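Local coordinates for protein arginyl-trna synthetase (PDB 1IQ0) that probably charges tRNA(Arg) with L-arginine at the expense of ATP, as a monomeric class I aminoacyl-tRNA synthetase, at residues E66-A71 with F80-E85; E85-E90 with L505-L510; M1-L6 with L23-A28. All coordinates share one frame; numbering follows the deposited sequence.

Contact 1. Residues E66-A71 with F80-E85; sequences EFVEEA and FRLRTE
Residues Val68-Ala71 and Phe80-Leu82 run antiparallel as the two strands of a hairpin, their short axes 4.5 Å apart, and a classic beta bulge places both Glu69 and Glu70 opposite Arg81. Arg81 O is gripped twice, by Glu69 N at 2.7 Å in a clearly bent bond and by Glu70 N in a longer, straighter one; both donors lie in its carbonyl plane. Beyond the bulge Arg81 N binds Glu70 O, while at the other end a nearly linear bond of 2.9 Å from Arg83 N to Phe67 O closes the ladder just before a helix begins. Among the apolar side chains, Leu82 CD2 sits at the edge of the Phe67 ring, 3.9 Å from Phe67 CD1, and also meets Val68 CG2. Val68 CG1 comes to the edge of the Phe80 ring, 4.0 Å from Phe80 CD2. The charged groups gather at the end of the ladder and over Arg81: Glu66 OE1 makes a 2.7 Å salt bridge to Arg83 NH2, with carboxylate and guanidinium planes nearly perpendicular (83°), and Glu66 O lies over one face of that guanidinium. The Arg81 chain, bent at chi3 (41°), turns its head back over the neighbouring strand, where NH1 comes alongside Glu69 CG. A water joins Glu69 OE2 to Thr84 N in the first turn of the helix. In the four-stranded antiparallel sheet, strand 77-82 lies between 68-74 and 36-39; Phe80 packs on Leu6 and Ile10 of helix 3-15, Phe67 reaches Ala5 of the same helix, and the chain continues from Arg83 directly into helix 84-92.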
ATOM      1  N   GLU A  66     -14.028 -14.591  28.526  1.00 31.85           N
ATOM      2  CA  GLU A  66     -15.245 -14.055  29.139  1.00 34.35           C
ATOM      3  C   GLU A  66     -16.243 -13.439  28.161  1.00 33.52           C
ATOM      4  O   GLU A  66     -17.413 -13.274  28.498  1.00 34.91           O
ATOM      5  CB  GLU A  66     -14.895 -13.032  30.241  1.00 33.89           C
ATOM      6  CG  GLU A  66     -14.204 -11.744  29.781  1.00 38.47           C
ATOM      7  CD  GLU A  66     -15.152 -10.766  29.097  1.00 42.31           C
ATOM      8  OE1 GLU A  66     -16.270 -10.554  29.614  1.00 41.94           O
ATOM      9  OE2 GLU A  66     -14.773 -10.197  28.050  1.00 41.91           O
ATOM     10  N   PHE A  67     -15.797 -13.112  26.951  1.00 36.13           N
ATOM     11  CA  PHE A  67     -16.696 -12.508  25.974  1.00 34.11           C
ATOM     12  C   PHE A  67     -17.435 -13.524  25.112  1.00 33.92           C
ATOM     13  O   PHE A  67     -18.283 -13.151  24.300  1.00 34.01           O
ATOM     14  CB  PHE A  67     -15.937 -11.500  25.092  1.00 32.40           C
ATOM     15  CG  PHE A  67     -14.735 -12.072  24.386  1.00 33.92           C
ATOM     16  CD1 PHE A  67     -14.886 -12.908  23.285  1.00 31.63           C
ATOM     17  CD2 PHE A  67     -13.446 -11.763  24.820  1.00 32.25           C
ATOM     18  CE1 PHE A  67     -13.770 -13.431  22.620  1.00 30.34           C
ATOM     19  CE2 PHE A  67     -12.323 -12.279  24.164  1.00 33.54           C
ATOM     20  CZ  PHE A  67     -12.488 -13.116  23.060  1.00 31.04           C
ATOM     21  N   VAL A  68     -17.130 -14.806  25.295  1.00 26.96           N
ATOM     22  CA  VAL A  68     -17.800 -15.856  24.526  1.00 27.53           C
ATOM     23  C   VAL A  68     -18.944 -16.482  25.324  1.00 30.09           C
ATOM     24  O   VAL A  68     -18.749 -16.996  26.429  1.00 30.82           O
ATOM     25  CB  VAL A  68     -16.817 -16.968  24.096  1.00 28.62           C
ATOM     26  CG1 VAL A  68     -17.576 -18.098  23.398  1.00 24.35           C
ATOM     27  CG2 VAL A  68     -15.771 -16.391  23.148  1.00 27.07           C
ATOM     28  N   GLU A  69     -20.138 -16.428  24.748  1.00 32.58           N
ATOM     29  CA  GLU A  69     -21.339 -16.964  25.376  1.00 35.20           C
ATOM     30  C   GLU A  69     -21.354 -18.488  25.345  1.00 31.80           C
ATOM     31  O   GLU A  69     -21.600 -19.134  26.363  1.00 28.06           O
ATOM     32  CB  GLU A  69     -22.578 -16.430  24.647  1.00 44.28           C
ATOM     33  CG  GLU A  69     -23.922 -16.883  25.213  1.00 57.35           C
ATOM     34  CD  GLU A  69     -24.433 -15.977  26.317  1.00 59.01           C
ATOM     35  OE1 GLU A  69     -23.915 -16.050  27.451  1.00 61.74           O
ATOM     36  OE2 GLU A  69     -25.354 -15.179  26.040  1.00 65.06           O
ATOM     37  N   GLU A  70     -21.087 -19.052  24.172  1.00 28.63           N
ATOM     38  CA  GLU A  70     -21.098 -20.499  23.998  1.00 30.79           C
ATOM     39  C   GLU A  70     -20.349 -20.932  22.738  1.00 30.60           C
ATOM     40  O   GLU A  70     -20.339 -20.220  21.726  1.00 30.05           O
ATOM     41  CB  GLU A  70     -22.549 -20.985  23.927  1.00 51.41           C
ATOM     42  CG  GLU A  70     -22.724 -22.438  23.529  1.00 61.97           C
ATOM     43  CD  GLU A  70     -24.185 -22.814  23.357  1.00 66.90           C
ATOM     44  OE1 GLU A  70     -24.942 -22.721  24.345  1.00 72.71           O
ATOM     45  OE2 GLU A  70     -24.579 -23.198  22.235  1.00 71.06           O
ATOM     46  N   ALA A  71     -19.711 -22.097  22.817  1.00 30.34           N
ATOM     47  CA  ALA A  71     -18.971 -22.661  21.695  1.00 31.64           C
ATOM     48  C   ALA A  71     -19.784 -23.848  21.195  1.00 31.78           C
ATOM     49  O   ALA A  71     -20.194 -24.698  21.984  1.00 32.46           O
ATOM     50  CB  ALA A  71     -17.587 -23.118  22.145  1.00 25.37           C
ATOM     51  N   PHE A  80     -18.560 -19.832  17.561  1.00 33.75           N
ATOM     52  CA  PHE A  80     -18.660 -19.140  18.832  1.00 32.80           C
ATOM     53  C   PHE A  80     -19.718 -18.048  18.810  1.00 33.05           C
ATOM     54  O   PHE A  80     -19.729 -17.189  17.922  1.00 33.11           O
ATOM     55  CB  PHE A  80     -17.314 -18.510  19.208  1.00 32.78           C
ATOM     56  CG  PHE A  80     -16.173 -19.479  19.219  1.00 30.35           C
ATOM     57  CD1 PHE A  80     -15.530 -19.828  18.036  1.00 33.54           C
ATOM     58  CD2 PHE A  80     -15.751 -20.058  20.412  1.00 33.68           C
ATOM     59  CE1 PHE A  80     -14.475 -20.746  18.040  1.00 33.28           C
ATOM     60  CE2 PHE A  80     -14.698 -20.977  20.430  1.00 33.63           C
ATOM     61  CZ  PHE A  80     -14.059 -21.321  19.241  1.00 30.92           C
ATOM     62  N   ARG A  81     -20.610 -18.090  19.789  1.00 27.08           N
ATOM     63  CA  ARG A  81     -21.641 -17.079  19.908  1.00 27.76           C
ATOM     64  C   ARG A  81     -21.125 -16.153  21.005  1.00 27.83           C
ATOM     65  O   ARG A  81     -20.815 -16.605  22.106  1.00 27.38           O
ATOM     66  CB  ARG A  81     -22.980 -17.713  20.298  1.00 40.22           C
ATOM     67  CG  ARG A  81     -24.136 -16.713  20.443  1.00 43.80           C
ATOM     68  CD  ARG A  81     -25.480 -17.375  20.148  1.00 48.86           C
ATOM     69  NE  ARG A  81     -25.564 -18.718  20.719  1.00 49.98           N
ATOM     70  CZ  ARG A  81     -25.707 -18.980  22.013  1.00 51.13           C
ATOM     71  NH1 ARG A  81     -25.792 -17.990  22.892  1.00 51.50           N
ATOM     72  NH2 ARG A  81     -25.742 -20.240  22.430  1.00 49.14           N
ATOM     73  N   LEU A  82     -21.015 -14.865  20.690  1.00 31.59           N
ATOM     74  CA  LEU A  82     -20.508 -13.887  21.638  1.00 31.33           C
ATOM     75  C   LEU A  82     -21.574 -13.359  22.584  1.00 31.22           C
ATOM     76  O   LEU A  82     -22.762 -13.374  22.269  1.00 31.86           O
ATOM     77  CB  LEU A  82     -19.882 -12.707  20.881  1.00 28.76           C
ATOM     78  CG  LEU A  82     -18.733 -13.033  19.912  1.00 33.53           C
ATOM     79  CD1 LEU A  82     -18.217 -11.750  19.276  1.00 32.32           C
ATOM     80  CD2 LEU A  82     -17.604 -13.749  20.657  1.00 30.75           C
ATOM     81  N   ARG A  83     -21.151 -12.909  23.759  1.00 21.83           N
ATOM     82  CA  ARG A  83     -22.098 -12.328  24.695  1.00 26.83           C
ATOM     83  C   ARG A  83     -22.377 -10.946  24.111  1.00 25.61           C
ATOM     84  O   ARG A  83     -21.456 -10.161  23.866  1.00 26.70           O
ATOM     85  CB  ARG A  83     -21.494 -12.191  26.095  1.00 36.15           C
ATOM     86  CG  ARG A  83     -21.192 -13.510  26.788  1.00 43.90           C
ATOM     87  CD  ARG A  83     -20.996 -13.286  28.276  1.00 50.72           C
ATOM     88  NE  ARG A  83     -20.062 -12.196  28.531  1.00 61.54           N
ATOM     89  CZ  ARG A  83     -19.833 -11.666  29.729  1.00 66.80           C
ATOM     90  NH1 ARG A  83     -20.475 -12.129  30.796  1.00 66.83           N
ATOM     91  NH2 ARG A  83     -18.967 -10.667  29.857  1.00 67.84           N
ATOM     92  N   THR A  84     -23.646 -10.656  23.869  1.00 30.29           N
ATOM     93  CA  THR A  84     -24.023  -9.376  23.287  1.00 29.96           C
ATOM     94  C   THR A  84     -23.390  -8.170  23.981  1.00 31.85           C
ATOM     95  O   THR A  84     -22.853  -7.286  23.318  1.00 30.88           O
ATOM     96  CB  THR A  84     -25.547  -9.254  23.261  1.00 28.20           C
ATOM     97  OG1 THR A  84     -26.068 -10.314  22.447  1.00 26.31           O
ATOM     98  CG2 THR A  84     -25.983  -7.905  22.677  1.00 26.83           C
ATOM     99  N   GLU A  85     -23.431  -8.147  25.310  1.00 29.45           N
ATOM    100  CA  GLU A  85     -22.855  -7.042  26.068  1.00 30.81           C
ATOM    101  C   GLU A  85     -21.365  -6.863  25.777  1.00 30.67           C
ATOM    102  O   GLU A  85     -20.907  -5.750  25.491  1.00 28.11           O
ATOM    103  CB  GLU A  85     -23.047  -7.271  27.565  1.00 55.47           C
ATOM    104  CG  GLU A  85     -22.449  -6.174  28.427  1.00 69.35           C
ATOM    105  CD  GLU A  85     -22.447  -6.523  29.902  1.00 78.11           C
ATOM    106  OE1 GLU A  85     -22.024  -5.674  30.712  1.00 84.12           O
ATOM    107  OE2 GLU A  85     -22.865  -7.649  30.251  1.00 82.86           O
TER
HETATM  108  O   HOH W   1     -25.576 -12.684  24.998  1.00 36.14           O

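Contact 2. Residues E85-E90 with L505-L510; sequences EALLRE and LALDLL
Leu87 drives its CD2 methyl against Ala506 CB at 3.5 Å, the centre of a packing in which helix 85-90 and helix 505-509 pass at 57° with their axes 8.9 Å apart. The small alanine side chain points at helix 85-90 and receives methyls from two neighbouring residues, since Leu88 CD2 also comes to its CB, at 3.8 Å. Leu87 is put there by its first torsion: with CG trans to the backbone N (chi1 -173°), the branch leans across the gap, and CD2 comes within 3.8 Å of Leu507 N as well. Four residues on from Ala506, Leu510 spreads its two methyls along helix 85-90, CD1 to Leu87 CG at 4.0 Å and CD2 to Glu90 CG at 3.3 Å. The latter is the closest approach between the two segments and uses only the aliphatic part of the glutamate; its carboxylate is engaged by Arg93. No hydrogen bond crosses between the two segments. Packing is looser where Leu87 CD1 and Leu507 CD1 stand 4.3 Å apart. The solvent side is different in kind: Glu85 and Arg89, a helical turn apart and both exposed, form a salt bridge within their own helix. Arg89 NH2 donates over 2.8 Å to the anti lone pair of Glu85 OE1, which lies close to the guanidinium plane. Leu505 and Leu509 instead pack on helices 525-544 and 562-583. The arrangement is hydrophobic helix-helix packing, in which the helix following the N-terminal hairpin rests on the helical bundle of the DALR anticodon-binding domain.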
ATOM      1  N   GLU A  85     -23.431  -8.147  25.310  1.00 29.45           N
ATOM      2  CA  GLU A  85     -22.855  -7.042  26.068  1.00 30.81           C
ATOM      3  C   GLU A  85     -21.365  -6.863  25.777  1.00 30.67           C
ATOM      4  O   GLU A  85     -20.907  -5.750  25.491  1.00 28.11           O
ATOM      5  CB  GLU A  85     -23.047  -7.271  27.565  1.00 55.47           C
ATOM      6  CG  GLU A  85     -22.449  -6.174  28.427  1.00 69.35           C
ATOM      7  CD  GLU A  85     -22.447  -6.523  29.902  1.00 78.11           C
ATOM      8  OE1 GLU A  85     -22.024  -5.674  30.712  1.00 84.12           O
ATOM      9  OE2 GLU A  85     -22.865  -7.649  30.251  1.00 82.86           O
ATOM     10  N   ALA A  86     -20.610  -7.958  25.859  1.00 29.79           N
ATOM     11  CA  ALA A  86     -19.174  -7.915  25.610  1.00 28.94           C
ATOM     12  C   ALA A  86     -18.912  -7.475  24.176  1.00 27.88           C
ATOM     13  O   ALA A  86     -17.991  -6.705  23.910  1.00 30.28           O
ATOM     14  CB  ALA A  86     -18.552  -9.292  25.863  1.00 26.66           C
ATOM     15  N   LEU A  87     -19.729  -7.975  23.257  1.00 27.31           N
ATOM     16  CA  LEU A  87     -19.613  -7.630  21.846  1.00 27.34           C
ATOM     17  C   LEU A  87     -19.757  -6.106  21.678  1.00 26.94           C
ATOM     18  O   LEU A  87     -18.915  -5.451  21.061  1.00 27.59           O
ATOM     19  CB  LEU A  87     -20.701  -8.368  21.071  1.00 26.62           C
ATOM     20  CG  LEU A  87     -20.761  -8.341  19.550  1.00 29.02           C
ATOM     21  CD1 LEU A  87     -21.731  -9.420  19.102  1.00 25.16           C
ATOM     22  CD2 LEU A  87     -21.193  -6.964  19.044  1.00 27.57           C
ATOM     23  N   LEU A  88     -20.821  -5.548  22.244  1.00 21.54           N
ATOM     24  CA  LEU A  88     -21.062  -4.110  22.159  1.00 25.26           C
ATOM     25  C   LEU A  88     -19.935  -3.321  22.810  1.00 27.58           C
ATOM     26  O   LEU A  88     -19.455  -2.337  22.253  1.00 30.27           O
ATOM     27  CB  LEU A  88     -22.382  -3.753  22.838  1.00 19.64           C
ATOM     28  CG  LEU A  88     -23.638  -4.317  22.178  1.00 19.69           C
ATOM     29  CD1 LEU A  88     -24.834  -4.200  23.128  1.00 23.50           C
ATOM     30  CD2 LEU A  88     -23.885  -3.561  20.882  1.00 17.75           C
ATOM     31  N   ARG A  89     -19.517  -3.759  23.991  1.00 33.36           N
ATOM     32  CA  ARG A  89     -18.450  -3.089  24.723  1.00 34.63           C
ATOM     33  C   ARG A  89     -17.187  -2.999  23.869  1.00 34.59           C
ATOM     34  O   ARG A  89     -16.567  -1.933  23.766  1.00 34.54           O
ATOM     35  CB  ARG A  89     -18.170  -3.844  26.023  1.00 56.34           C
ATOM     36  CG  ARG A  89     -17.430  -3.038  27.070  1.00 64.43           C
ATOM     37  CD  ARG A  89     -17.421  -3.768  28.404  1.00 70.55           C
ATOM     38  NE  ARG A  89     -18.773  -4.010  28.905  1.00 76.13           N
ATOM     39  CZ  ARG A  89     -19.625  -3.054  29.267  1.00 76.05           C
ATOM     40  NH1 ARG A  89     -19.274  -1.777  29.189  1.00 75.61           N
ATOM     41  NH2 ARG A  89     -20.834  -3.377  29.705  1.00 75.76           N
ATOM     42  N   GLU A  90     -16.814  -4.113  23.245  1.00 32.74           N
ATOM     43  CA  GLU A  90     -15.632  -4.154  22.391  1.00 34.01           C
ATOM     44  C   GLU A  90     -15.814  -3.295  21.135  1.00 35.28           C
ATOM     45  O   GLU A  90     -14.849  -2.730  20.623  1.00 36.08           O
ATOM     46  CB  GLU A  90     -15.322  -5.604  21.991  1.00 35.83           C
ATOM     47  CG  GLU A  90     -14.314  -5.765  20.852  1.00 40.45           C
ATOM     48  CD  GLU A  90     -12.868  -5.432  21.235  1.00 39.90           C
ATOM     49  OE1 GLU A  90     -11.999  -5.478  20.335  1.00 42.30           O
ATOM     50  OE2 GLU A  90     -12.597  -5.136  22.419  1.00 36.58           O
ATOM     51  N   LEU A 505     -24.539  -4.280  13.547  1.00 22.02           N
ATOM     52  CA  LEU A 505     -23.592  -3.238  13.168  1.00 23.14           C
ATOM     53  C   LEU A 505     -22.322  -3.300  14.018  1.00 23.39           C
ATOM     54  O   LEU A 505     -21.216  -3.176  13.504  1.00 22.97           O
ATOM     55  CB  LEU A 505     -24.227  -1.854  13.306  1.00 23.67           C
ATOM     56  CG  LEU A 505     -23.300  -0.667  13.007  1.00 22.63           C
ATOM     57  CD1 LEU A 505     -22.709  -0.801  11.599  1.00 21.21           C
ATOM     58  CD2 LEU A 505     -24.084   0.626  13.128  1.00 24.09           C
ATOM     59  N   ALA A 506     -22.490  -3.481  15.323  1.00 19.68           N
ATOM     60  CA  ALA A 506     -21.351  -3.566  16.226  1.00 22.06           C
ATOM     61  C   ALA A 506     -20.421  -4.703  15.787  1.00 24.17           C
ATOM     62  O   ALA A 506     -19.198  -4.559  15.805  1.00 26.15           O
ATOM     63  CB  ALA A 506     -21.841  -3.802  17.646  1.00 16.43           C
ATOM     64  N   LEU A 507     -21.010  -5.827  15.381  1.00 19.58           N
ATOM     65  CA  LEU A 507     -20.240  -6.983  14.940  1.00 20.86           C
ATOM     66  C   LEU A 507     -19.380  -6.659  13.714  1.00 23.81           C
ATOM     67  O   LEU A 507     -18.228  -7.099  13.627  1.00 23.27           O
ATOM     68  CB  LEU A 507     -21.176  -8.150  14.645  1.00 23.75           C
ATOM     69  CG  LEU A 507     -20.593  -9.539  14.380  1.00 23.89           C
ATOM     70  CD1 LEU A 507     -19.592  -9.938  15.465  1.00 24.65           C
ATOM     71  CD2 LEU A 507     -21.758 -10.533  14.327  1.00 23.90           C
ATOM     72  N   ASP A 508     -19.917  -5.894  12.765  1.00 26.90           N
ATOM     73  CA  ASP A 508     -19.112  -5.538  11.596  1.00 25.52           C
ATOM     74  C   ASP A 508     -17.944  -4.667  12.038  1.00 27.10           C
ATOM     75  O   ASP A 508     -16.863  -4.719  11.453  1.00 27.61           O
ATOM     76  CB  ASP A 508     -19.947  -4.810  10.551  1.00 20.67           C
ATOM     77  CG  ASP A 508     -20.917  -5.736   9.858  1.00 24.93           C
ATOM     78  OD1 ASP A 508     -20.571  -6.925   9.699  1.00 27.48           O
ATOM     79  OD2 ASP A 508     -22.011  -5.279   9.474  1.00 26.17           O
ATOM     80  N   LEU A 509     -18.161  -3.877  13.086  1.00 21.53           N
ATOM     81  CA  LEU A 509     -17.111  -3.020  13.614  1.00 23.42           C
ATOM     82  C   LEU A 509     -15.977  -3.837  14.251  1.00 23.52           C
ATOM     83  O   LEU A 509     -14.830  -3.389  14.287  1.00 25.49           O
ATOM     84  CB  LEU A 509     -17.696  -2.053  14.642  1.00 20.74           C
ATOM     85  CG  LEU A 509     -18.409  -0.836  14.045  1.00 20.73           C
ATOM     86  CD1 LEU A 509     -19.217  -0.119  15.121  1.00 20.37           C
ATOM     87  CD2 LEU A 509     -17.371   0.098  13.433  1.00 18.52           C
ATOM     88  N   LEU A 510     -16.298  -5.032  14.740  1.00 23.23           N
ATOM     89  CA  LEU A 510     -15.299  -5.882  15.376  1.00 24.85           C
ATOM     90  C   LEU A 510     -14.328  -6.501  14.372  1.00 22.20           C
ATOM     91  O   LEU A 510     -13.326  -7.087  14.771  1.00 23.71           O
ATOM     92  CB  LEU A 510     -15.959  -7.010  16.183  1.00 25.36           C
ATOM     93  CG  LEU A 510     -16.866  -6.673  17.375  1.00 27.02           C
ATOM     94  CD1 LEU A 510     -17.016  -7.915  18.236  1.00 30.31           C
ATOM     95  CD2 LEU A 510     -16.281  -5.561  18.205  1.00 23.97           C
TER

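Contact 3. Residues M1-L6 with L23-A28; sequences MLRRAL and LKVARA
Arg3 and Leu6 of the first helix hold Val25 in a mixed polar and apolar contact, where the start of helix 3-15 meets the segment leading into edge strand 26-27 of the N-terminal domain. Arg3 NH2 donates to Val25 O at 3.1 Å (153° at the hydrogen); the oxygen lies near the guanidinium plane, but the donor is tilted out of the carbonyl plane. A bend at chi3 (61°) brings the head round to this oxygen, and the arginine stem lies alongside Val25, with Arg3 CB 4.0 Å and Arg3 NE 3.9 Å from Val25 CG1. The other methyl, Val25 CG2, meets Leu6 CD2 at 4.2 Å, the two side chains crossing at about a right angle. Glu7 takes the Val25 N-H, so both backbone polar groups of this buried residue find side-chain partners. The second nitrogen of the guanidinium, NH1, pairs with Asp511, which also binds Arg27. A leucine in place of Arg3 would probably leave Val25 O without this donor and Asp511 without the charge of Arg3. One guanidinium of a buried arginine thus joins, by a hydrogen bond and a salt bridge, the segment entering the edge strand to Asp511, just before helix 512-522.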
ATOM      1  N   MET A   1      -7.716  -6.998  21.704  1.00105.25           N
ATOM      2  CA  MET A   1      -8.711  -7.128  20.602  1.00103.83           C
ATOM      3  C   MET A   1      -9.775  -8.155  20.975  1.00101.74           C
ATOM      4  O   MET A   1      -9.999  -8.427  22.157  1.00103.80           O
ATOM      5  CB  MET A   1      -8.012  -7.557  19.314  1.00 74.72           C
ATOM      6  CG  MET A   1      -8.876  -7.442  18.068  1.00 72.27           C
ATOM      7  SD  MET A   1      -8.109  -8.246  16.672  1.00 75.42           S
ATOM      8  CE  MET A   1      -6.673  -7.161  16.454  1.00 66.55           C
ATOM      9  N   LEU A   2     -10.428  -8.728  19.968  1.00 54.84           N
ATOM     10  CA  LEU A   2     -11.473  -9.716  20.204  1.00 49.85           C
ATOM     11  C   LEU A   2     -11.230 -10.976  19.373  1.00 47.68           C
ATOM     12  O   LEU A   2     -11.043 -12.064  19.922  1.00 46.22           O
ATOM     13  CB  LEU A   2     -12.844  -9.115  19.868  1.00 46.85           C
ATOM     14  CG  LEU A   2     -14.126  -9.772  20.396  1.00 43.49           C
ATOM     15  CD1 LEU A   2     -14.196 -11.216  19.949  1.00 42.49           C
ATOM     16  CD2 LEU A   2     -14.167  -9.671  21.911  1.00 38.28           C
ATOM     17  N   ARG A   3     -11.230 -10.831  18.051  1.00 38.62           N
ATOM     18  CA  ARG A   3     -11.012 -11.971  17.166  1.00 35.21           C
ATOM     19  C   ARG A   3      -9.647 -12.616  17.364  1.00 33.34           C
ATOM     20  O   ARG A   3      -9.545 -13.840  17.393  1.00 33.66           O
ATOM     21  CB  ARG A   3     -11.171 -11.552  15.707  1.00 45.03           C
ATOM     22  CG  ARG A   3     -12.599 -11.256  15.316  1.00 42.68           C
ATOM     23  CD  ARG A   3     -12.696 -10.825  13.868  1.00 40.94           C
ATOM     24  NE  ARG A   3     -12.236 -11.859  12.947  1.00 40.00           N
ATOM     25  CZ  ARG A   3     -12.345 -11.774  11.625  1.00 37.43           C
ATOM     26  NH1 ARG A   3     -12.900 -10.705  11.070  1.00 34.72           N
ATOM     27  NH2 ARG A   3     -11.904 -12.759  10.858  1.00 37.09           N
ATOM     28  N   ARG A   4      -8.606 -11.799  17.500  1.00 33.40           N
ATOM     29  CA  ARG A   4      -7.256 -12.315  17.696  1.00 36.11           C
ATOM     30  C   ARG A   4      -7.133 -12.948  19.073  1.00 36.14           C
ATOM     31  O   ARG A   4      -6.438 -13.955  19.244  1.00 36.55           O
ATOM     32  CB  ARG A   4      -6.214 -11.195  17.543  1.00 49.63           C
ATOM     33  CG  ARG A   4      -5.909 -10.797  16.095  1.00 52.73           C
ATOM     34  CD  ARG A   4      -5.272 -11.947  15.323  1.00 53.82           C
ATOM     35  NE  ARG A   4      -5.132 -11.671  13.891  1.00 58.65           N
ATOM     36  CZ  ARG A   4      -4.156 -10.950  13.343  1.00 57.18           C
ATOM     37  NH1 ARG A   4      -3.208 -10.414  14.100  1.00 52.86           N
ATOM     38  NH2 ARG A   4      -4.126 -10.772  12.030  1.00 52.03           N
ATOM     39  N   ALA A   5      -7.806 -12.355  20.054  1.00 38.34           N
ATOM     40  CA  ALA A   5      -7.777 -12.880  21.413  1.00 36.66           C
ATOM     41  C   ALA A   5      -8.394 -14.275  21.385  1.00 37.73           C
ATOM     42  O   ALA A   5      -7.972 -15.174  22.117  1.00 37.19           O
ATOM     43  CB  ALA A   5      -8.565 -11.971  22.343  1.00 30.86           C
ATOM     44  N   LEU A   6      -9.382 -14.454  20.517  1.00 31.91           N
ATOM     45  CA  LEU A   6     -10.052 -15.737  20.391  1.00 32.04           C
ATOM     46  C   LEU A   6      -9.139 -16.760  19.709  1.00 35.86           C
ATOM     47  O   LEU A   6      -9.109 -17.926  20.096  1.00 38.70           O
ATOM     48  CB  LEU A   6     -11.351 -15.573  19.604  1.00 27.50           C
ATOM     49  CG  LEU A   6     -12.232 -16.811  19.421  1.00 29.82           C
ATOM     50  CD1 LEU A   6     -12.434 -17.541  20.754  1.00 25.00           C
ATOM     51  CD2 LEU A   6     -13.574 -16.367  18.836  1.00 29.53           C
ATOM     52  N   LEU A  23      -4.922 -21.631  14.011  1.00 47.05           N
ATOM     53  CA  LEU A  23      -6.080 -21.545  13.132  1.00 39.67           C
ATOM     54  C   LEU A  23      -6.669 -20.137  13.088  1.00 35.27           C
ATOM     55  O   LEU A  23      -6.654 -19.415  14.087  1.00 33.41           O
ATOM     56  CB  LEU A  23      -7.160 -22.530  13.587  1.00 51.71           C
ATOM     57  CG  LEU A  23      -6.865 -24.022  13.442  1.00 50.30           C
ATOM     58  CD1 LEU A  23      -8.074 -24.817  13.907  1.00 50.08           C
ATOM     59  CD2 LEU A  23      -6.546 -24.349  11.994  1.00 52.96           C
ATOM     60  N   LYS A  24      -7.192 -19.752  11.928  1.00 41.38           N
ATOM     61  CA  LYS A  24      -7.793 -18.434  11.772  1.00 38.49           C
ATOM     62  C   LYS A  24      -9.303 -18.499  11.977  1.00 34.91           C
ATOM     63  O   LYS A  24      -9.972 -19.406  11.487  1.00 32.04           O
ATOM     64  CB  LYS A  24      -7.499 -17.864  10.383  1.00 50.33           C
ATOM     65  CG  LYS A  24      -6.020 -17.664  10.062  1.00 51.03           C
ATOM     66  CD  LYS A  24      -5.295 -16.810  11.104  1.00 52.90           C
ATOM     67  CE  LYS A  24      -6.020 -15.502  11.387  1.00 57.00           C
ATOM     68  NZ  LYS A  24      -6.368 -14.764  10.150  1.00 55.63           N
ATOM     69  N   VAL A  25      -9.829 -17.532  12.716  1.00 36.84           N
ATOM     70  CA  VAL A  25     -11.257 -17.456  12.967  1.00 37.01           C
ATOM     71  C   VAL A  25     -11.823 -16.533  11.884  1.00 37.53           C
ATOM     72  O   VAL A  25     -11.116 -15.660  11.375  1.00 37.89           O
ATOM     73  CB  VAL A  25     -11.548 -16.861  14.373  1.00 53.61           C
ATOM     74  CG1 VAL A  25     -11.299 -15.366  14.371  1.00 53.15           C
ATOM     75  CG2 VAL A  25     -12.971 -17.166  14.787  1.00 53.55           C
ATOM     76  N   ALA A  26     -13.082 -16.737  11.520  1.00 39.10           N
ATOM     77  CA  ALA A  26     -13.722 -15.913  10.501  1.00 37.01           C
ATOM     78  C   ALA A  26     -15.197 -15.776  10.837  1.00 39.11           C
ATOM     79  O   ALA A  26     -15.728 -16.555  11.625  1.00 39.68           O
ATOM     80  CB  ALA A  26     -13.552 -16.553   9.120  1.00 34.57           C
ATOM     81  N   ARG A  27     -15.852 -14.781  10.245  1.00 34.00           N
ATOM     82  CA  ARG A  27     -17.271 -14.556  10.483  1.00 33.32           C
ATOM     83  C   ARG A  27     -18.073 -15.798  10.125  1.00 36.06           C
ATOM     84  O   ARG A  27     -17.903 -16.369   9.047  1.00 36.26           O
ATOM     85  CB  ARG A  27     -17.761 -13.357   9.662  1.00 28.58           C
ATOM     86  CG  ARG A  27     -17.302 -12.009  10.215  1.00 28.44           C
ATOM     87  CD  ARG A  27     -17.975 -11.728  11.549  1.00 25.45           C
ATOM     88  NE  ARG A  27     -19.407 -11.499  11.386  1.00 21.26           N
ATOM     89  CZ  ARG A  27     -19.942 -10.354  10.963  1.00 23.51           C
ATOM     90  NH1 ARG A  27     -19.161  -9.325  10.664  1.00 16.02           N
ATOM     91  NH2 ARG A  27     -21.260 -10.236  10.844  1.00 20.15           N
ATOM     92  N   ALA A  28     -18.944 -16.213  11.037  1.00 31.06           N
ATOM     93  CA  ALA A  28     -19.777 -17.392  10.824  1.00 37.45           C
ATOM     94  C   ALA A  28     -20.879 -17.116   9.803  1.00 43.78           C
ATOM     95  O   ALA A  28     -21.258 -15.964   9.583  1.00 43.78           O
ATOM     96  CB  ALA A  28     -20.393 -17.839  12.152  1.00 41.37           C
TER

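Overall arrangement
The three contacts form a compact cluster on one side of the chain's centre, with their own centres about 11 to 13 Å apart. Along the sequence contact 3 closes first, then contact 1, and contact 2 opens last, reaching across more than 400 residues. Contacts 1 and 3 serve opposite outer strands of the same four-stranded N-terminal sheet and meet where Phe67 packs on Leu2. Contacts 1 and 2 share Glu85 and helix 84-92, with Phe67 touching Ala86. Contacts 2 and 3 are joined by the Asp508-Arg27 salt bridge. The N-terminal domain is thereby seated, by both apolar and charged links, on the C-terminal helical domain of the anticodon-binding family.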